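Local atomic coordinates of pilin (Streptococcus pyogenes serotype M1, PDB entry 3GLE), a protein that forms the backbone of the pilus, stacking head to tail through intermolecular isopeptide bonds, for adhesion to host cells, bacterial aggregation and biofilm formation. Residues 34-39 / 69-74. The protein carries 2 engineered substitutions. Numbering follows the deposited sequence.
Sequences IPNTDF and TYTNSD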
ATOM      1  N   ILE A  34      -0.017  -3.888  -5.476  1.00 18.64           N
ATOM      2  CA  ILE A  34      -0.502  -4.330  -4.159  1.00 18.28           C
ATOM      3  C   ILE A  34       0.652  -5.020  -3.405  1.00 18.29           C
ATOM      4  O   ILE A  34       1.264  -5.963  -3.928  1.00 18.27           O
ATOM      5  CB  ILE A  34      -1.691  -5.324  -4.322  1.00 18.51           C
ATOM      6  CG1 ILE A  34      -2.876  -4.679  -5.080  1.00 19.79           C
ATOM      7  CG2 ILE A  34      -2.121  -5.951  -2.980  1.00 18.23           C
ATOM      8  CD1 ILE A  34      -3.403  -3.348  -4.481  1.00 20.28           C
ATOM      9  N   PRO A  35       0.989  -4.537  -2.202  1.00 17.87           N
ATOM     10  CA  PRO A  35       2.129  -5.151  -1.495  1.00 18.33           C
ATOM     11  C   PRO A  35       1.841  -6.576  -0.982  1.00 18.17           C
ATOM     12  O   PRO A  35       0.691  -6.905  -0.684  1.00 17.83           O
ATOM     13  CB  PRO A  35       2.346  -4.217  -0.294  1.00 18.25           C
ATOM     14  CG  PRO A  35       1.013  -3.552  -0.060  1.00 18.17           C
ATOM     15  CD  PRO A  35       0.415  -3.401  -1.450  1.00 18.45           C
ATOM     16  N   ASN A  36       2.885  -7.391  -0.875  1.00 18.03           N
ATOM     17  CA  ASN A  36       2.814  -8.677  -0.210  1.00 19.23           C
ATOM     18  C   ASN A  36       2.789  -8.390   1.296  1.00 18.97           C
ATOM     19  O   ASN A  36       3.805  -8.009   1.890  1.00 19.16           O
ATOM     20  CB  ASN A  36       4.043  -9.567  -0.541  1.00 19.65           C
ATOM     21  CG  ASN A  36       4.274  -9.739  -2.043  1.00 22.61           C
ATOM     22  OD1 ASN A  36       3.409 -10.209  -2.776  1.00 25.93           O
ATOM     23  ND2 ASN A  36       5.472  -9.368  -2.500  1.00 26.01           N
ATOM     24  N   THR A  37       1.628  -8.543   1.914  1.00 19.10           N
ATOM     25  CA  THR A  37       1.508  -8.233   3.351  1.00 18.86           C
ATOM     26  C   THR A  37       0.292  -8.881   3.959  1.00 18.92           C
ATOM     27  O   THR A  37      -0.631  -9.265   3.242  1.00 19.14           O
ATOM     28  CB  THR A  37       1.486  -6.689   3.617  1.00 18.78           C
ATOM     29  OG1 THR A  37       1.618  -6.457   5.019  1.00 20.30           O
ATOM     30  CG2 THR A  37       0.191  -6.001   3.076  1.00 17.17           C
ATOM     31  N   ASP A  38       0.264  -8.975   5.282  1.00 19.29           N
ATOM     32  CA  ASP A  38      -0.952  -9.431   5.933  1.00 20.72           C
ATOM     33  C   ASP A  38      -1.622  -8.386   6.834  1.00 20.55           C
ATOM     34  O   ASP A  38      -1.023  -7.374   7.202  1.00 21.33           O
ATOM     35  CB  ASP A  38      -0.709 -10.749   6.665  1.00 20.26           C
ATOM     36  CG  ASP A  38       0.350 -10.640   7.753  1.00 24.63           C
ATOM     37  OD1 ASP A  38       0.702  -9.490   8.145  1.00 27.94           O
ATOM     38  OD2 ASP A  38       0.831 -11.718   8.222  1.00 23.98           O
ATOM     39  N   PHE A  39      -2.867  -8.643   7.191  1.00 20.48           N
ATOM     40  CA  PHE A  39      -3.516  -7.887   8.248  1.00 20.78           C
ATOM     41  C   PHE A  39      -4.066  -8.887   9.243  1.00 20.91           C
ATOM     42  O   PHE A  39      -4.652  -9.918   8.847  1.00 21.09           O
ATOM     43  CB  PHE A  39      -4.620  -6.999   7.679  1.00 20.94           C
ATOM     44  CG  PHE A  39      -4.117  -5.954   6.720  1.00 22.09           C
ATOM     45  CD1 PHE A  39      -3.692  -4.703   7.190  1.00 25.01           C
ATOM     46  CD2 PHE A  39      -4.058  -6.215   5.353  1.00 22.49           C
ATOM     47  CE1 PHE A  39      -3.242  -3.718   6.297  1.00 23.44           C
ATOM     48  CE2 PHE A  39      -3.584  -5.266   4.458  1.00 22.88           C
ATOM     49  CZ  PHE A  39      -3.185  -4.005   4.926  1.00 25.80           C
ATOM     50  N   THR A  69      -4.366 -12.016   3.732  1.00 16.08           N
ATOM     51  CA  THR A  69      -3.070 -11.787   3.119  1.00 16.49           C
ATOM     52  C   THR A  69      -3.215 -11.259   1.692  1.00 16.79           C
ATOM     53  O   THR A  69      -3.974 -11.801   0.896  1.00 17.10           O
ATOM     54  CB  THR A  69      -2.260 -13.095   3.114  1.00 15.63           C
ATOM     55  OG1 THR A  69      -2.193 -13.594   4.464  1.00 15.39           O
ATOM     56  CG2 THR A  69      -0.852 -12.855   2.542  1.00 15.94           C
ATOM     57  N   TYR A  70      -2.513 -10.177   1.393  1.00 17.16           N
ATOM     58  CA  TYR A  70      -2.451  -9.655   0.030  1.00 18.05           C
ATOM     59  C   TYR A  70      -1.106 -10.036  -0.579  1.00 19.01           C
ATOM     60  O   TYR A  70      -0.102 -10.082   0.142  1.00 18.29           O
ATOM     61  CB  TYR A  70      -2.612  -8.136   0.022  1.00 17.42           C
ATOM     62  CG  TYR A  70      -4.003  -7.678   0.389  1.00 18.70           C
ATOM     63  CD1 TYR A  70      -4.945  -7.382  -0.604  1.00 18.25           C
ATOM     64  CD2 TYR A  70      -4.394  -7.569   1.730  1.00 18.35           C
ATOM     65  CE1 TYR A  70      -6.265  -6.977  -0.260  1.00 19.79           C
ATOM     66  CE2 TYR A  70      -5.700  -7.162   2.080  1.00 19.07           C
ATOM     67  CZ  TYR A  70      -6.631  -6.873   1.082  1.00 19.40           C
ATOM     68  OH  TYR A  70      -7.919  -6.459   1.435  1.00 18.51           O
ATOM     69  N   THR A  71      -1.103 -10.314  -1.890  1.00 19.79           N
ATOM     70  CA  THR A  71       0.121 -10.530  -2.660  1.00 20.89           C
ATOM     71  C   THR A  71       0.078  -9.683  -3.917  1.00 21.57           C
ATOM     72  O   THR A  71      -0.996  -9.215  -4.310  1.00 21.23           O
ATOM     73  CB  THR A  71       0.285 -11.986  -3.100  1.00 21.27           C
ATOM     74  OG1 THR A  71      -0.812 -12.362  -3.941  1.00 22.30           O
ATOM     75  CG2 THR A  71       0.317 -12.917  -1.891  1.00 22.65           C
ATOM     76  N   ASN A  72       1.242  -9.492  -4.549  1.00 21.79           N
ATOM     77  CA  ASN A  72       1.342  -8.690  -5.760  1.00 22.03           C
ATOM     78  C   ASN A  72       0.272  -9.080  -6.786  1.00 22.57           C
ATOM     79  O   ASN A  72      -0.349  -8.207  -7.396  1.00 21.70           O
ATOM     80  CB  ASN A  72       2.740  -8.815  -6.382  1.00 22.29           C
ATOM     81  CG  ASN A  72       3.856  -8.216  -5.506  1.00 21.22           C
ATOM     82  OD1 ASN A  72       5.008  -8.591  -5.657  1.00 22.12           O
ATOM     83  ND2 ASN A  72       3.521  -7.304  -4.607  1.00 19.13           N
ATOM     84  N   SER A  73       0.046 -10.391  -6.924  1.00 22.68           N
ATOM     85  CA  SER A  73      -0.933 -10.973  -7.857  1.00 23.48           C
ATOM     86  C   SER A  73      -2.408 -10.620  -7.610  1.00 23.92           C
ATOM     87  O   SER A  73      -3.247 -10.952  -8.444  1.00 24.46           O
ATOM     88  CB  SER A  73      -0.794 -12.497  -7.876  1.00 23.19           C
ATOM     89  OG  SER A  73      -1.249 -13.029  -6.647  1.00 24.20           O
ATOM     90  N   ASP A  74      -2.725  -9.979  -6.482  1.00 24.32           N
ATOM     91  CA  ASP A  74      -4.064  -9.418  -6.236  1.00 25.13           C
ATOM     92  C   ASP A  74      -4.392  -8.152  -7.056  1.00 26.35           C
ATOM     93  O   ASP A  74      -5.530  -7.671  -7.048  1.00 25.88           O
ATOM     94  CB  ASP A  74      -4.249  -9.137  -4.747  1.00 24.80           C
ATOM     95  CG  ASP A  74      -4.426 -10.411  -3.941  1.00 24.66           C
ATOM     96  OD1 ASP A  74      -5.295 -11.225  -4.303  1.00 25.18           O
ATOM     97  OD2 ASP A  74      -3.700 -10.614  -2.953  1.00 25.03           O
TER
HETATM   98  O   HOH W   1       0.702  -5.841  -7.628  1.00 26.51           O
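The rings of F39 and Y70 touch without stacking of faces. They sit on the antiparallel pair of strands 37-45 and 65-70, in the N-terminal isopeptide domain. Y70 CD2 lies in the plane of the F39 ring, at its edge, 3.7 Å from F39 CE2. The planes stand at 87°. T37 O lies at the edge of the Y70 ring, and I34 CG2 approaches that ring obliquely. K23 makes a cation-pi contact with F39; its cross-link partner is the engineered A155 here, so the bond cannot form. F39 also lies close to E104, the residue that autocatalyses that isopeptide bond. The F39 ring thus lies beside the site of the domain's isopeptide bond. Y70 OH reaches N79 O.

T37 and Y70 form a hydrogen-bonded pair; Y70 N to T37 O is 2.8 Å. T37 N to Y70 O closes it at 2.9 Å. Beyond the strand ends, the side chains of N36 and N72 cross at about a right angle. N72 ND2 donates to I34 O at 2.7 Å, and the acceptor lies in the amide plane of N72. N36 CG lies anti to its carbonyl carbon (chi1 -54°), which brings OD1 to N72 N. That donor sits above the OD1 carbonyl plane, at 2.9 Å from N72 N to N36 OD1. The return bond, N36 ND2 to N72 OD1, is long at 3.3 Å. Both asparagines also bond to the backbone of Q189, Y190 and K192, between strands 179-185 and 196-202 of the second domain, so these bonds cross the domain interface.

I34 CG2 rests 3.7 Å from Y70 CB. In the short 3-10 turn, D74 OD2 accepts T71 N on its anti side. One water bridges I34 N and N72 O, accepting from the first and donating to the second.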